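Local coordinates for protein Trypsin/chymotrypsin inhibitor (Alocasia macrorrhizos, PDB 5YCZ) that inhibits the serine proteases trypsin and alpha-chymotrypsin as a homodimeric Kunitz-type plant inhibitor of the beta-trefoil fold, at residues A[3-7]-A[128-132]; A[70-74]-A[138-142]; A[89-94]-A[113-117]; A[106-111]-A[144-148]. All coordinates share one frame; numbering follows the deposited sequence.

Interaction 1: residues A[3-7]-A[128-132]; sequences PVLDV and PRDYQ
Leu5 and Arg129 mark the closest approach of the two backbones, 6.8 Å between Leu5 CA and Arg129 CA, a separation that side chains must bridge. Residues 3-7 run as an irregular N-terminal chain, while 128-132 lead out of a loop, past a cis peptide bond before Pro128, into strand 131-135. The one direct hydrogen bond uses the backbone of one side and a side chain of the other: Leu5 N donates to Tyr131 OH at 3.0 Å, with an N-H...O angle of 154°. The phenol is pinned at its far end and covered on one face by Val4. Val4 CG1 sits 3.5 Å from the centroid of the Tyr131 ring and only 14° off its normal, a CH-pi contact over the centre. Chi1 of Val4, -178°, sets CG1 opposite its own backbone N and brings this branch over the ring. Arg129 makes its contact mainly through its aliphatic part. Arg129 CD lies 3.5 Å from Leu5 CB and 3.4 Å from Asp6 O; beyond it the chain bends at chi3, and Leu5 CD1 comes to the edge of the guanidinium. Val4 also meets Ile118 and Phe178, and Tyr131 meets Ile118, which places the pair against strands 116-120 and 176-180. The contact thus packs the N-terminal segment onto the barrel strands of a Kunitz-type beta-trefoil.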
loop_
_atom_site.group_PDB
_atom_site.type_symbol
_atom_site.label_atom_id
_atom_site.label_comp_id
_atom_site.label_asym_id
_atom_site.label_seq_id
_atom_site.Cartn_x
_atom_site.Cartn_y
_atom_site.Cartn_z
ATOM N N PRO A 3 -3.035 23.769 2.923
ATOM C CA PRO A 3 -2.477 22.449 2.633
ATOM C C PRO A 3 -1.103 22.302 3.257
ATOM O O PRO A 3 -0.475 23.257 3.725
ATOM C CB PRO A 3 -2.403 22.402 1.103
ATOM C CG PRO A 3 -2.351 23.810 0.689
ATOM C CD PRO A 3 -3.147 24.591 1.708
ATOM N N VAL A 4 -0.665 21.088 3.278
ATOM C CA VAL A 4 0.707 20.751 3.620
ATOM C C VAL A 4 1.532 20.835 2.339
ATOM O O VAL A 4 1.031 20.575 1.245
ATOM C CB VAL A 4 0.733 19.352 4.278
ATOM C CG1 VAL A 4 2.130 18.963 4.706
ATOM C CG2 VAL A 4 -0.238 19.318 5.470
ATOM N N LEU A 5 2.788 21.235 2.450
ATOM C CA LEU A 5 3.649 21.375 1.285
ATOM C C LEU A 5 4.919 20.547 1.435
ATOM O O LEU A 5 5.384 20.283 2.555
ATOM C CB LEU A 5 4.041 22.840 1.057
ATOM C CG LEU A 5 2.970 23.888 1.346
ATOM C CD1 LEU A 5 3.559 25.292 1.251
ATOM C CD2 LEU A 5 1.793 23.708 0.393
ATOM N N ASP A 6 5.499 20.173 0.291
ATOM C CA ASP A 6 6.751 19.433 0.271
ATOM C C ASP A 6 7.913 20.420 0.334
ATOM O O ASP A 6 7.721 21.616 0.557
ATOM C CB ASP A 6 6.816 18.509 -0.952
ATOM C CG ASP A 6 6.445 19.208 -2.248
ATOM O OD1 ASP A 6 6.719 20.419 -2.368
ATOM O OD2 ASP A 6 5.889 18.541 -3.153
ATOM N N VAL A 7 9.142 19.925 0.175
ATOM C CA VAL A 7 10.303 20.813 0.125
ATOM C C VAL A 7 10.196 21.755 -1.068
ATOM O O VAL A 7 10.675 22.897 -1.023
ATOM C CB VAL A 7 11.595 19.973 0.079
ATOM C CG1 VAL A 7 12.006 19.490 1.483
ATOM C CG2 VAL A 7 11.382 18.784 -0.856
ATOM N N PRO A 128 10.742 27.456 7.542
ATOM C CA PRO A 128 10.300 26.702 6.348
ATOM C C PRO A 128 8.933 25.998 6.395
ATOM O O PRO A 128 7.890 26.582 6.711
ATOM C CB PRO A 128 11.399 25.631 6.198
ATOM C CG PRO A 128 11.929 25.445 7.577
ATOM C CD PRO A 128 11.941 26.831 8.137
ATOM N N ARG A 129 8.955 24.719 6.036
ATOM C CA ARG A 129 7.765 23.875 6.020
ATOM C C ARG A 129 8.038 22.633 6.864
ATOM O O ARG A 129 8.197 21.537 6.329
ATOM C CB ARG A 129 7.374 23.505 4.583
ATOM C CG ARG A 129 6.741 24.651 3.795
ATOM C CD ARG A 129 6.940 24.465 2.287
ATOM N NE ARG A 129 8.214 25.006 1.811
ATOM C CZ ARG A 129 8.354 26.209 1.258
ATOM N NH1 ARG A 129 7.298 27.005 1.108
ATOM N NH2 ARG A 129 9.554 26.616 0.851
ATOM N N ASP A 130 8.102 22.811 8.180
ATOM C CA ASP A 130 8.188 21.694 9.108
ATOM C C ASP A 130 6.799 21.278 9.548
ATOM O O ASP A 130 5.884 22.100 9.649
ATOM C CB ASP A 130 9.014 22.051 10.338
ATOM C CG ASP A 130 10.404 22.485 9.983
ATOM O OD1 ASP A 130 10.653 22.695 8.776
ATOM O OD2 ASP A 130 11.245 22.594 10.907
ATOM N N TYR A 131 6.642 19.985 9.807
ATOM C CA TYR A 131 5.355 19.486 10.239
ATOM C C TYR A 131 5.556 18.461 11.337
ATOM O O TYR A 131 6.671 18.015 11.625
ATOM C CB TYR A 131 4.565 18.903 9.066
ATOM C CG TYR A 131 4.294 19.908 7.962
ATOM C CD1 TYR A 131 3.097 20.619 7.924
ATOM C CD2 TYR A 131 5.236 20.150 6.959
ATOM C CE1 TYR A 131 2.848 21.545 6.919
ATOM C CE2 TYR A 131 4.995 21.080 5.951
ATOM C CZ TYR A 131 3.803 21.774 5.941
ATOM O OH TYR A 131 3.564 22.688 4.950
ATOM N N GLN A 132 4.452 18.123 11.980
ATOM C CA GLN A 132 4.387 16.984 12.874
ATOM C C GLN A 132 3.140 16.175 12.527
ATOM O O GLN A 132 2.266 16.629 11.777
ATOM C CB GLN A 132 4.344 17.423 14.332
ATOM C CG GLN A 132 5.244 18.567 14.676
ATOM C CD GLN A 132 4.667 19.371 15.813
ATOM O OE1 GLN A 132 3.446 19.395 16.005
ATOM N NE2 GLN A 132 5.533 20.028 16.582
#

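Interaction 2: residues A[70-74]-A[138-142]; sequences EGSTL and CSTGV
Thr73 and Thr140, the two residues most covered here, join through a reciprocal pair of hydrogen bonds. Thr73 N donates to Thr140 O at 3.1 Å and 162°. In return Thr140 N donates to Thr73 OG1, again at 3.1 Å, with an angle of 158°. The second bond depends on chi1 of Thr73 (51°), which sets OG1 between its backbone N and carbonyl carbon and leaves Thr73 CG2 3.4 Å from Cys138 O. A water reinforces the pairing by donating to Thr73 O and to Thr140 O, each at 2.8 Å, so Thr140 O receives two bonds. Thr73 OG1 is also hydrogen-bonded to Glu61 OE2, which helps fix its rotation. Ser72 adds a flank: Ser72 CB is 3.7 Å from Thr140 O, and Ser72 OG is equally far from Gly141 CA, so the serine lies alongside Gly141, whose positive phi suits glycine.

The 70-74 chain is irregular and leads from the loop after strand 55-60 into strand 74-77, with Gly71 and Leu74 bonded by backbone to Ile118 and Phe116 of strand 116-120. The 138-142 loop, running between strands 131-135 and 153-159, is tied by Cys138 to Cys147.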
loop_
_atom_site.group_PDB
_atom_site.type_symbol
_atom_site.label_atom_id
_atom_site.label_comp_id
_atom_site.label_asym_id
_atom_site.label_seq_id
_atom_site.Cartn_x
_atom_site.Cartn_y
_atom_site.Cartn_z
ATOM N N GLU A 70 -3.844 20.749 6.405
ATOM C CA GLU A 70 -3.432 20.867 7.791
ATOM C C GLU A 70 -4.608 20.673 8.742
ATOM O O GLU A 70 -5.697 21.209 8.534
ATOM C CB GLU A 70 -2.839 22.247 7.999
ATOM C CG GLU A 70 -1.576 22.284 8.753
ATOM C CD GLU A 70 -0.837 23.535 8.421
ATOM O OE1 GLU A 70 -1.055 24.028 7.292
ATOM O OE2 GLU A 70 -0.058 24.023 9.271
ATOM N N GLY A 71 -4.376 19.908 9.800
ATOM C CA GLY A 71 -5.380 19.684 10.809
ATOM C C GLY A 71 -6.497 18.727 10.441
ATOM O O GLY A 71 -7.236 18.313 11.331
ATOM N N SER A 72 -6.663 18.362 9.175
ATOM C CA SER A 72 -7.740 17.459 8.786
ATOM C C SER A 72 -7.282 16.003 8.797
ATOM O O SER A 72 -6.160 15.692 8.389
ATOM C CB SER A 72 -8.257 17.823 7.396
ATOM O OG SER A 72 -8.648 19.182 7.351
ATOM N N THR A 73 -8.163 15.102 9.242
ATOM C CA THR A 73 -7.728 13.723 9.473
ATOM C C THR A 73 -7.485 13.001 8.153
ATOM O O THR A 73 -8.121 13.282 7.131
ATOM C CB THR A 73 -8.735 12.920 10.322
ATOM O OG1 THR A 73 -10.066 13.030 9.799
ATOM C CG2 THR A 73 -8.729 13.367 11.770
ATOM N N LEU A 74 -6.529 12.070 8.188
ATOM C CA LEU A 74 -6.171 11.267 7.031
ATOM C C LEU A 74 -5.661 9.914 7.488
ATOM O O LEU A 74 -5.413 9.681 8.674
ATOM C CB LEU A 74 -5.101 11.950 6.201
ATOM C CG LEU A 74 -3.963 12.463 7.069
ATOM C CD1 LEU A 74 -2.965 11.360 7.353
ATOM C CD2 LEU A 74 -3.260 13.611 6.372
ATOM N N CYS A 138 -10.703 11.214 16.353
ATOM C CA CYS A 138 -11.966 11.766 15.879
ATOM C C CYS A 138 -11.762 12.468 14.547
ATOM O O CYS A 138 -10.892 13.337 14.428
ATOM C CB CYS A 138 -12.552 12.739 16.898
ATOM S SG CYS A 138 -13.126 11.915 18.375
ATOM N N SER A 139 -12.576 12.107 13.557
ATOM C CA SER A 139 -12.443 12.730 12.248
ATOM C C SER A 139 -12.582 14.240 12.363
ATOM O O SER A 139 -13.204 14.770 13.291
ATOM C CB SER A 139 -13.480 12.185 11.269
ATOM O OG SER A 139 -13.101 10.916 10.758
ATOM N N THR A 140 -11.964 14.931 11.411
ATOM C CA THR A 140 -11.974 16.383 11.385
ATOM C C THR A 140 -11.669 16.843 9.969
ATOM O O THR A 140 -11.053 16.120 9.180
ATOM C CB THR A 140 -10.976 16.956 12.385
ATOM O OG1 THR A 140 -11.321 18.319 12.645
ATOM C CG2 THR A 140 -9.591 16.894 11.846
ATOM N N GLY A 141 -12.114 18.058 9.654
ATOM C CA GLY A 141 -12.157 18.455 8.259
ATOM C C GLY A 141 -13.067 17.588 7.421
ATOM O O GLY A 141 -12.918 17.547 6.198
ATOM N N VAL A 142 -14.008 16.883 8.047
ATOM C CA VAL A 142 -14.852 15.908 7.372
ATOM C C VAL A 142 -16.299 16.351 7.538
ATOM O O VAL A 142 -16.728 16.717 8.642
ATOM C CB VAL A 142 -14.617 14.484 7.924
ATOM C CG1 VAL A 142 -15.448 14.195 9.181
ATOM C CG2 VAL A 142 -14.863 13.444 6.863
HETATM O O HOH W 1 -10.312 15.026 6.678
#

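Interaction 3: residues A[89-94]-A[113-117]; sequences VWTFDR and NSRFA
Aromatic packing comes first: Trp90 and Phe116 meet edge-to-face, in a T-shaped pair. The edge of the indole six-membered ring points at the face of Phe116, with centroids 5.6 Å apart and planes at 87°. Trp90 CE3 stands over that face, displaced toward the rim. Closer still is the aliphatic contact of Trp90 CB with Phe116 CE1, 3.6 Å, while Trp90 O lies in the ring plane at the phenyl edge. With CG held beside its own backbone N, Phe116 lays its ring against both Trp90 CB and that carbonyl. The Trp90 side chain is also about 4 Å, nearest atoms, from the side chain of Leu56 of the predicted reactive bond.

Backbone polar contacts form the second group. Phe92 N donates to Asn113 O at 2.8 Å and 161°. The same carbonyl receives a CA-H...O contact from Thr91 CA (3.4 Å), and Ser114 CA makes another to Trp90 O. These run where the chains are nearest, 4.0 Å between Thr91 CA and Ser114 CA, although the segments diverge at 118° and do not pair as regular strands.

Water supplies the third group. One molecule lies within bonding distance of Trp90 O (2.6 Å) and Ser114 O, linking the two carbonyls. A second donates to Ser114 OG, whose strongest partner is Thr104 O, and is weakly associated with Thr91 OG1.

The chemistry is therefore divided: an apolar side, extended by Ile76, Val99 and Ile133, holds the aromatic rings, and on a polar side main-chain groups and waters meet, so that one direct backbone bond and bridging water join chains too divergent for regular strand pairing.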
loop_
_atom_site.group_PDB
_atom_site.type_symbol
_atom_site.label_atom_id
_atom_site.label_comp_id
_atom_site.label_asym_id
_atom_site.label_seq_id
_atom_site.Cartn_x
_atom_site.Cartn_y
_atom_site.Cartn_z
ATOM N N VAL A 89 -1.209 0.208 6.581
ATOM C CA VAL A 89 -1.859 1.425 7.058
ATOM C C VAL A 89 -1.489 1.636 8.521
ATOM O O VAL A 89 -1.619 0.723 9.339
ATOM C CB VAL A 89 -3.386 1.324 6.893
ATOM C CG1 VAL A 89 -4.072 2.415 7.652
ATOM C CG2 VAL A 89 -3.772 1.416 5.445
ATOM N N TRP A 90 -1.042 2.845 8.854
ATOM C CA TRP A 90 -0.691 3.153 10.230
ATOM C C TRP A 90 -1.917 3.090 11.120
ATOM O O TRP A 90 -3.001 3.542 10.743
ATOM C CB TRP A 90 -0.112 4.551 10.335
ATOM C CG TRP A 90 1.190 4.788 9.730
ATOM C CD1 TRP A 90 1.836 4.033 8.794
ATOM C CD2 TRP A 90 2.034 5.896 10.010
ATOM N NE1 TRP A 90 3.039 4.613 8.477
ATOM C CE2 TRP A 90 3.182 5.757 9.213
ATOM C CE3 TRP A 90 1.930 6.993 10.869
ATOM C CZ2 TRP A 90 4.215 6.665 9.247
ATOM C CZ3 TRP A 90 2.949 7.900 10.905
ATOM C CH2 TRP A 90 4.087 7.735 10.099
ATOM N N THR A 91 -1.728 2.582 12.330
ATOM C CA THR A 91 -2.760 2.667 13.348
ATOM C C THR A 91 -2.043 2.811 14.676
ATOM O O THR A 91 -0.922 2.318 14.849
ATOM C CB THR A 91 -3.697 1.441 13.322
ATOM O OG1 THR A 91 -4.648 1.506 14.403
ATOM C CG2 THR A 91 -2.888 0.152 13.416
ATOM N N PHE A 92 -2.652 3.533 15.598
ATOM C CA PHE A 92 -2.000 3.758 16.881
ATOM C C PHE A 92 -2.473 2.692 17.851
ATOM O O PHE A 92 -3.641 2.689 18.246
ATOM C CB PHE A 92 -2.280 5.155 17.425
ATOM C CG PHE A 92 -1.481 5.470 18.657
ATOM C CD1 PHE A 92 -0.128 5.751 18.559
ATOM C CD2 PHE A 92 -2.074 5.454 19.909
ATOM C CE1 PHE A 92 0.620 6.025 19.684
ATOM C CE2 PHE A 92 -1.334 5.714 21.042
ATOM C CZ PHE A 92 0.021 6.005 20.933
ATOM N N ASP A 93 -1.577 1.775 18.211
ATOM C CA ASP A 93 -1.872 0.760 19.223
ATOM C C ASP A 93 -1.840 1.459 20.573
ATOM O O ASP A 93 -0.773 1.840 21.064
ATOM C CB ASP A 93 -0.865 -0.385 19.146
ATOM C CG ASP A 93 -1.131 -1.518 20.182
ATOM O OD1 ASP A 93 -1.962 -1.350 21.097
ATOM O OD2 ASP A 93 -0.485 -2.590 20.086
ATOM N N ARG A 94 -3.020 1.663 21.171
ATOM C CA ARG A 94 -3.082 2.353 22.456
ATOM C C ARG A 94 -2.555 1.495 23.596
ATOM O O ARG A 94 -2.150 2.044 24.621
ATOM C CB ARG A 94 -4.515 2.800 22.771
ATOM C CG ARG A 94 -5.012 3.988 21.944
ATOM C CD ARG A 94 -6.365 4.473 22.430
ATOM N NE ARG A 94 -7.243 3.348 22.739
ATOM C CZ ARG A 94 -8.227 2.927 21.948
ATOM N NH1 ARG A 94 -8.972 1.884 22.312
ATOM N NH2 ARG A 94 -8.459 3.548 20.792
ATOM N N ASN A 113 -8.428 4.497 15.418
ATOM C CA ASN A 113 -7.014 4.698 15.726
ATOM C C ASN A 113 -6.111 4.772 14.504
ATOM O O ASN A 113 -4.895 4.964 14.663
ATOM C CB ASN A 113 -6.518 3.590 16.641
ATOM C CG ASN A 113 -7.034 3.741 18.034
ATOM O OD1 ASN A 113 -7.490 2.775 18.665
ATOM N ND2 ASN A 113 -6.986 4.967 18.531
ATOM N N SER A 114 -6.643 4.620 13.299
ATOM C CA SER A 114 -5.837 4.868 12.116
ATOM C C SER A 114 -5.960 6.308 11.608
ATOM O O SER A 114 -5.455 6.613 10.524
ATOM C CB SER A 114 -6.201 3.876 11.002
ATOM O OG SER A 114 -7.585 3.588 10.992
ATOM N N ARG A 115 -6.594 7.198 12.366
ATOM C CA ARG A 115 -6.788 8.572 11.923
ATOM C C ARG A 115 -5.656 9.449 12.444
ATOM O O ARG A 115 -5.484 9.612 13.658
ATOM C CB ARG A 115 -8.136 9.117 12.383
ATOM C CG ARG A 115 -9.312 8.644 11.556
ATOM C CD ARG A 115 -10.550 8.583 12.434
ATOM N NE ARG A 115 -11.741 8.301 11.651
ATOM C CZ ARG A 115 -12.932 8.031 12.175
ATOM N NH1 ARG A 115 -13.094 8.000 13.488
ATOM N NH2 ARG A 115 -13.958 7.769 11.379
ATOM N N PHE A 116 -4.905 10.031 11.523
ATOM C CA PHE A 116 -3.843 10.955 11.866
ATOM C C PHE A 116 -4.135 12.299 11.209
ATOM O O PHE A 116 -4.904 12.386 10.247
ATOM C CB PHE A 116 -2.477 10.408 11.423
ATOM C CG PHE A 116 -2.123 9.099 12.052
ATOM C CD1 PHE A 116 -2.649 7.905 11.560
ATOM C CD2 PHE A 116 -1.282 9.054 13.146
ATOM C CE1 PHE A 116 -2.334 6.690 12.144
ATOM C CE2 PHE A 116 -0.960 7.841 13.741
ATOM C CZ PHE A 116 -1.478 6.653 13.237
ATOM N N ALA A 117 -3.535 13.354 11.759
ATOM C CA ALA A 117 -3.536 14.663 11.129
ATOM C C ALA A 117 -2.114 15.194 11.100
ATOM O O ALA A 117 -1.272 14.783 11.902
ATOM C CB ALA A 117 -4.445 15.647 11.864
HETATM O O HOH W 2 -3.573 5.381 9.001
HETATM O O HOH W 3 -7.540 1.127 12.821
#

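Interaction 4: residues A[106-111]-A[144-148]; sequences SKAIGP and RPSCR
Ile109 and Cys147 form the centre of the first shell. Cys147 N donates to Ile109 O in a weak hydrogen bond, 3.4 Å long with an N-H...O angle of 130°, and Cys147 SG is 3.3 Å from the same carbonyl oxygen. That sulfur also lies near Pro111, with Pro111 CB 4.1 Å from Cys147 SG. On the other flank Ile109 crosses Pro145 at about a right angle, Ile109 CD1 touching Pro145 CB at 3.5 Å and Ile109 CG1 lying 3.4 Å from Pro145 O. The other branch, CG2, rests on the backbone at Ser146.

Further along, the guanidinium of Arg144 spreads beneath the main chain of Lys107: Lys107 CA is centred over one face, 3.8 Å above the plane. Arg144 is extended from CG to NE, which carries the flat group this far. The modelled end of the Lys107 side chain, close to Arg144 NH1, is doubtful. Arg144 NH2 also forms a long, weak ion pair with Glu61 OE1.

In the next shell, Ser106 OG accepts from Ala108 N at 3.2 Å, an ST turn that shapes the start of 106-111. Arg115 donates hydrogen bonds to Ser106 O, Ala108 O and Gly110 O, bracing this loop, while the Cys147-Cys138 disulfide cross-links the other loop within itself. The contact joins two surface loops, one between strands 98-100 and 116-120, the other between 131-135 and 153-159.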
loop_
_atom_site.group_PDB
_atom_site.type_symbol
_atom_site.label_atom_id
_atom_site.label_comp_id
_atom_site.label_asym_id
_atom_site.label_seq_id
_atom_site.Cartn_x
_atom_site.Cartn_y
_atom_site.Cartn_z
ATOM N N SER A 106 -12.453 4.123 8.065
ATOM C CA SER A 106 -13.727 4.059 8.758
ATOM C C SER A 106 -14.441 5.382 8.536
ATOM O O SER A 106 -13.807 6.439 8.534
ATOM C CB SER A 106 -13.546 3.786 10.253
ATOM O OG SER A 106 -14.663 4.256 10.988
ATOM N N LYS A 107 -15.750 5.318 8.301
ATOM C CA LYS A 107 -16.551 6.526 8.195
ATOM C C LYS A 107 -17.278 6.853 9.487
ATOM O O LYS A 107 -17.792 7.967 9.625
ATOM C CB LYS A 107 -17.575 6.401 7.061
ATOM C CG LYS A 107 -17.012 6.054 5.697
ATOM C CD LYS A 107 -18.034 6.362 4.587
ATOM C CE LYS A 107 -17.692 7.643 3.788
ATOM N NZ LYS A 107 -18.117 8.940 4.429
ATOM N N ALA A 108 -17.291 5.927 10.442
ATOM C CA ALA A 108 -18.156 6.015 11.605
ATOM C C ALA A 108 -17.850 7.256 12.444
ATOM O O ALA A 108 -16.860 7.973 12.240
ATOM C CB ALA A 108 -18.020 4.763 12.469
ATOM N N ILE A 109 -18.752 7.505 13.397
ATOM C CA ILE A 109 -18.613 8.613 14.331
ATOM C C ILE A 109 -17.682 8.244 15.471
ATOM O O ILE A 109 -17.069 9.130 16.082
ATOM C CB ILE A 109 -20.002 9.023 14.856
ATOM C CG1 ILE A 109 -20.903 9.458 13.696
ATOM C CG2 ILE A 109 -19.907 10.139 15.869
ATOM C CD1 ILE A 109 -22.386 9.466 14.033
ATOM N N GLY A 110 -17.546 6.951 15.759
ATOM C CA GLY A 110 -16.649 6.500 16.793
ATOM C C GLY A 110 -15.200 6.849 16.508
ATOM O O GLY A 110 -14.767 6.952 15.350
ATOM N N PRO A 111 -14.420 7.025 17.572
ATOM C CA PRO A 111 -12.986 7.247 17.398
ATOM C C PRO A 111 -12.362 6.060 16.682
ATOM O O PRO A 111 -12.793 4.922 16.852
ATOM C CB PRO A 111 -12.476 7.367 18.838
ATOM C CG PRO A 111 -13.415 6.506 19.611
ATOM C CD PRO A 111 -14.758 6.686 18.964
ATOM N N ARG A 144 -19.206 15.137 7.970
ATOM C CA ARG A 144 -20.116 14.124 8.485
ATOM C C ARG A 144 -20.003 14.140 10.003
ATOM O O ARG A 144 -19.075 14.747 10.557
ATOM C CB ARG A 144 -19.794 12.731 7.909
ATOM C CG ARG A 144 -18.711 11.955 8.659
ATOM C CD ARG A 144 -18.108 10.888 7.763
ATOM N NE ARG A 144 -16.734 10.563 8.136
ATOM C CZ ARG A 144 -15.790 10.204 7.270
ATOM N NH1 ARG A 144 -16.060 10.134 5.969
ATOM N NH2 ARG A 144 -14.571 9.921 7.709
ATOM N N PRO A 145 -20.950 13.522 10.708
ATOM C CA PRO A 145 -20.878 13.514 12.172
ATOM C C PRO A 145 -19.552 12.946 12.668
ATOM O O PRO A 145 -19.070 11.923 12.175
ATOM C CB PRO A 145 -22.062 12.627 12.573
ATOM C CG PRO A 145 -22.451 11.889 11.304
ATOM C CD PRO A 145 -22.176 12.866 10.227
ATOM N N SER A 146 -18.958 13.628 13.651
ATOM C CA SER A 146 -17.668 13.233 14.199
ATOM C C SER A 146 -17.680 13.389 15.711
ATOM O O SER A 146 -18.312 14.307 16.240
ATOM C CB SER A 146 -16.524 14.062 13.585
ATOM O OG SER A 146 -16.566 15.420 13.997
ATOM N N CYS A 147 -16.993 12.479 16.405
ATOM C CA CYS A 147 -16.853 12.586 17.852
ATOM C C CYS A 147 -16.024 13.814 18.209
ATOM O O CYS A 147 -15.166 14.261 17.439
ATOM C CB CYS A 147 -16.212 11.324 18.449
ATOM S SG CYS A 147 -14.635 10.709 17.692
ATOM N N ARG A 148 -16.275 14.353 19.401
ATOM C CA ARG A 148 -15.814 15.695 19.728
ATOM C C ARG A 148 -14.498 15.740 20.496
ATOM O O ARG A 148 -13.842 16.786 20.502
ATOM C CB ARG A 148 -16.899 16.431 20.524
ATOM C CG ARG A 148 -17.852 17.259 19.657
ATOM C CD ARG A 148 -18.846 16.376 18.890
ATOM N NE ARG A 148 -19.753 17.145 18.031
ATOM C CZ ARG A 148 -20.727 16.611 17.291
ATOM N NH1 ARG A 148 -20.931 15.297 17.299
ATOM N NH2 ARG A 148 -21.499 17.394 16.539
#

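Interactions 1 to 4 are spread over one beta-trefoil domain, with centres from 10 Å (interactions 2 and 4) to 27 Å (interactions 1 and 4) apart. Interaction 3 is nested in the loops closed by interactions 1 and 2, whereas the segments of interaction 4 alternate with those of all three. Strands 116-120 and 131-135, neighbours in the six-stranded sheet, connect interactions 3 and 1. Glu70 packs on Pro3 and Val4, joining interactions 1 and 2, whose centres are 17 Å apart. A disulfide and Arg115 make interactions 2, 3 and 4 one connected group, with 13 Å between the centres of 2 and 3. Surface loops are thereby connected stepwise to the strand framework of the inhibitor.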